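Local coordinates for protein pyruvate kinase 1 (Trypanosoma brucei brucei, PDB 4HYV) that catalyses the last step of glycolysis, transferring the phosphoryl group of phosphoenolpyruvate to ADP to yield pyruvate and ATP, at residues K239-Q244 / M260-D265. Sequence-based numbering, arbitrary orientation.
With MG (magnesium ion), chain C; PEP (phosphoenolpyruvate), chain E.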
loop_
_atom_site.group_PDB
_atom_site.type_symbol
_atom_site.label_atom_id
_atom_site.label_comp_id
_atom_site.label_asym_id
_atom_site.label_seq_id
_atom_site.Cartn_x
_atom_site.Cartn_y
_atom_site.Cartn_z
ATOM N N LYS A 239 -21.603 1.085 -29.050
ATOM C CA LYS A 239 -21.404 -0.343 -28.890
ATOM C C LYS A 239 -20.045 -0.717 -29.495
ATOM O O LYS A 239 -19.761 -0.374 -30.641
ATOM C CB LYS A 239 -22.533 -1.107 -29.574
ATOM C CG LYS A 239 -23.873 -0.955 -28.880
ATOM C CD LYS A 239 -25.022 -1.361 -29.798
ATOM C CE LYS A 239 -24.903 -2.817 -30.248
ATOM N NZ LYS A 239 -26.147 -3.232 -30.983
ATOM N N ILE A 240 -19.165 -1.319 -28.687
ATOM C CA ILE A 240 -17.849 -1.753 -29.189
ATOM C C ILE A 240 -17.942 -3.214 -29.573
ATOM O O ILE A 240 -18.278 -4.069 -28.742
ATOM C CB ILE A 240 -16.772 -1.613 -28.112
ATOM C CG1 ILE A 240 -16.756 -0.181 -27.589
ATOM C CG2 ILE A 240 -15.423 -2.037 -28.661
ATOM C CD1 ILE A 240 -16.416 0.843 -28.653
ATOM N N GLU A 241 -17.860 -3.464 -30.866
ATOM C CA GLU A 241 -18.077 -4.781 -31.380
ATOM C C GLU A 241 -17.267 -5.049 -32.623
ATOM O O GLU A 241 -17.480 -6.051 -33.295
ATOM C CB GLU A 241 -19.575 -5.077 -31.600
ATOM C CG GLU A 241 -20.373 -3.966 -32.246
ATOM C CD GLU A 241 -21.845 -4.310 -32.349
ATOM O OE1 GLU A 241 -22.212 -5.507 -32.153
ATOM O OE2 GLU A 241 -22.644 -3.391 -32.653
ATOM N N ASN A 242 -16.189 -4.296 -32.788
ATOM C CA ASN A 242 -15.150 -4.719 -33.706
ATOM C C ASN A 242 -13.768 -4.250 -33.314
ATOM O O ASN A 242 -13.568 -3.532 -32.311
ATOM C CB ASN A 242 -15.465 -4.253 -35.129
ATOM C CG ASN A 242 -15.785 -2.785 -35.182
ATOM O OD1 ASN A 242 -15.189 -1.993 -34.457
ATOM N ND2 ASN A 242 -16.837 -2.438 -35.895
ATOM N N HIS A 243 -12.810 -4.700 -34.098
ATOM C CA HIS A 243 -11.409 -4.500 -33.831
ATOM C C HIS A 243 -11.056 -3.010 -33.706
ATOM O O HIS A 243 -10.314 -2.606 -32.809
ATOM C CB HIS A 243 -10.620 -5.163 -34.958
ATOM C CG HIS A 243 -9.168 -4.858 -34.928
ATOM N ND1 HIS A 243 -8.309 -5.519 -34.120
ATOM C CD2 HIS A 243 -8.437 -3.832 -35.530
ATOM C CE1 HIS A 243 -7.084 -4.975 -34.234
ATOM N NE2 HIS A 243 -7.161 -3.946 -35.100
ATOM N N GLN A 244 -11.555 -2.205 -34.633
ATOM C CA GLN A 244 -11.314 -0.779 -34.637
ATOM C C GLN A 244 -11.929 -0.084 -33.433
ATOM O O GLN A 244 -11.364 0.897 -32.915
ATOM C CB GLN A 244 -11.924 -0.181 -35.888
ATOM C CG GLN A 244 -10.936 0.231 -36.928
ATOM C CD GLN A 244 -11.574 1.126 -37.967
ATOM O OE1 GLN A 244 -12.438 0.684 -38.721
ATOM N NE2 GLN A 244 -11.220 2.418 -37.950
ATOM N N MET A 260 -21.249 0.256 -24.614
ATOM C CA MET A 260 -21.637 -1.128 -24.449
ATOM C C MET A 260 -20.546 -2.035 -24.942
ATOM O O MET A 260 -20.068 -1.882 -26.065
ATOM C CB MET A 260 -22.908 -1.420 -25.236
ATOM C CG MET A 260 -23.520 -2.764 -24.878
ATOM S SD MET A 260 -24.689 -3.330 -26.102
ATOM C CE MET A 260 -26.109 -2.318 -25.655
ATOM N N VAL A 261 -20.128 -2.984 -24.109
ATOM C CA VAL A 261 -19.272 -4.068 -24.603
ATOM C C VAL A 261 -20.148 -5.097 -25.304
ATOM O O VAL A 261 -20.836 -5.895 -24.646
ATOM C CB VAL A 261 -18.491 -4.783 -23.478
ATOM C CG1 VAL A 261 -17.447 -5.708 -24.097
ATOM C CG2 VAL A 261 -17.845 -3.754 -22.549
ATOM N N ALA A 262 -20.198 -5.015 -26.627
ATOM C CA ALA A 262 -21.209 -5.737 -27.385
ATOM C C ALA A 262 -20.629 -7.091 -27.789
ATOM O O ALA A 262 -20.082 -7.237 -28.887
ATOM C CB ALA A 262 -21.618 -4.924 -28.618
ATOM N N ARG A 263 -20.646 -8.039 -26.848
ATOM C CA ARG A 263 -19.740 -9.171 -26.897
ATOM C C ARG A 263 -20.087 -10.129 -28.051
ATOM O O ARG A 263 -19.252 -10.893 -28.482
ATOM C CB ARG A 263 -19.716 -9.912 -25.543
ATOM C CG ARG A 263 -19.039 -9.102 -24.402
ATOM C CD ARG A 263 -18.884 -9.950 -23.147
ATOM N NE ARG A 263 -20.132 -10.627 -22.783
ATOM C CZ ARG A 263 -20.250 -11.441 -21.744
ATOM N NH1 ARG A 263 -19.219 -11.608 -20.928
ATOM N NH2 ARG A 263 -21.399 -12.092 -21.511
ATOM N N GLY A 264 -21.331 -10.062 -28.541
ATOM C CA GLY A 264 -21.805 -10.963 -29.590
ATOM C C GLY A 264 -21.044 -10.754 -30.902
ATOM O O GLY A 264 -20.212 -11.583 -31.282
ATOM N N ASP A 265 -21.225 -9.596 -31.535
ATOM C CA ASP A 265 -20.369 -9.261 -32.673
ATOM C C ASP A 265 -18.878 -9.191 -32.345
ATOM O O ASP A 265 -18.036 -9.671 -33.123
ATOM C CB ASP A 265 -20.851 -7.997 -33.397
ATOM C CG ASP A 265 -22.113 -8.255 -34.212
ATOM O OD1 ASP A 265 -23.222 -7.924 -33.718
ATOM O OD2 ASP A 265 -22.013 -8.976 -35.228
HETATM MG MG MG C . -23.942 -6.661 -32.496
HETATM C C1 PEP E . -23.767 -7.601 -29.639
HETATM O O1 PEP E . -23.322 -7.850 -30.801
HETATM O "O2'" PEP E . -23.212 -8.101 -28.624
HETATM C C2 PEP E . -25.025 -6.767 -29.473
HETATM C C3 PEP E . -25.425 -6.248 -28.073
HETATM O O2 PEP E . -25.565 -6.184 -30.574
HETATM P P PEP E . -26.615 -7.027 -31.598
HETATM O O1P PEP E . -27.710 -5.929 -31.761
HETATM O O2P PEP E . -25.766 -7.716 -32.587
HETATM O O3P PEP E . -27.358 -8.097 -30.713
HETATM O O HOH W 1 -24.673 -4.903 -33.228
#
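Glu241 and Asp265 meet through a shared magnesium ion, a worked example of how a TIM barrel builds its active site at the C-terminal ends of neighbouring parallel strands, here 235-240 and 258-262. Glu241 OE1 binds the metal at 2.1 Å and Asp265 OD1 at 1.9 Å; OE1 of Glu241 and OD1 of Asp265, 3.1 Å apart, are neighbouring ligands on the metal and not hydrogen-bonded. Phosphoenolpyruvate adds O1, O2 and O2P, the magnesium-O2 bond being the longest at 2.6 Å, and a water completes six ligands. That water also donates to Glu241 OE2, which accepts a further bond from the backbone N of Phe213; both carboxylate oxygens are thereby engaged. Asp265 N, an amide of the first turn of helix 263-269, points at PEP O1 over 2.8 Å, with an N-H...O angle of 175°.

Lys239 reaches the substrate from the same side of the sheet as Met260. After a turn about CG-CD (chi3 60°), Lys239 NZ donates to the bridging O2 of PEP at 3.0 Å and weakly to O1P, with Asp84 (salt bridge) and Ser212 (hydrogen bond) as further partners. Alongside runs Met260, whose SD packs against Lys239 CG and against the methylene C3 of phosphoenolpyruvate.

The strands that carry these groups are joined by Ile240 N, which donates almost straight to Met260 O, and by Ala262 N, which returns a more bent bond to Ile240 O, 151° at the hydrogen.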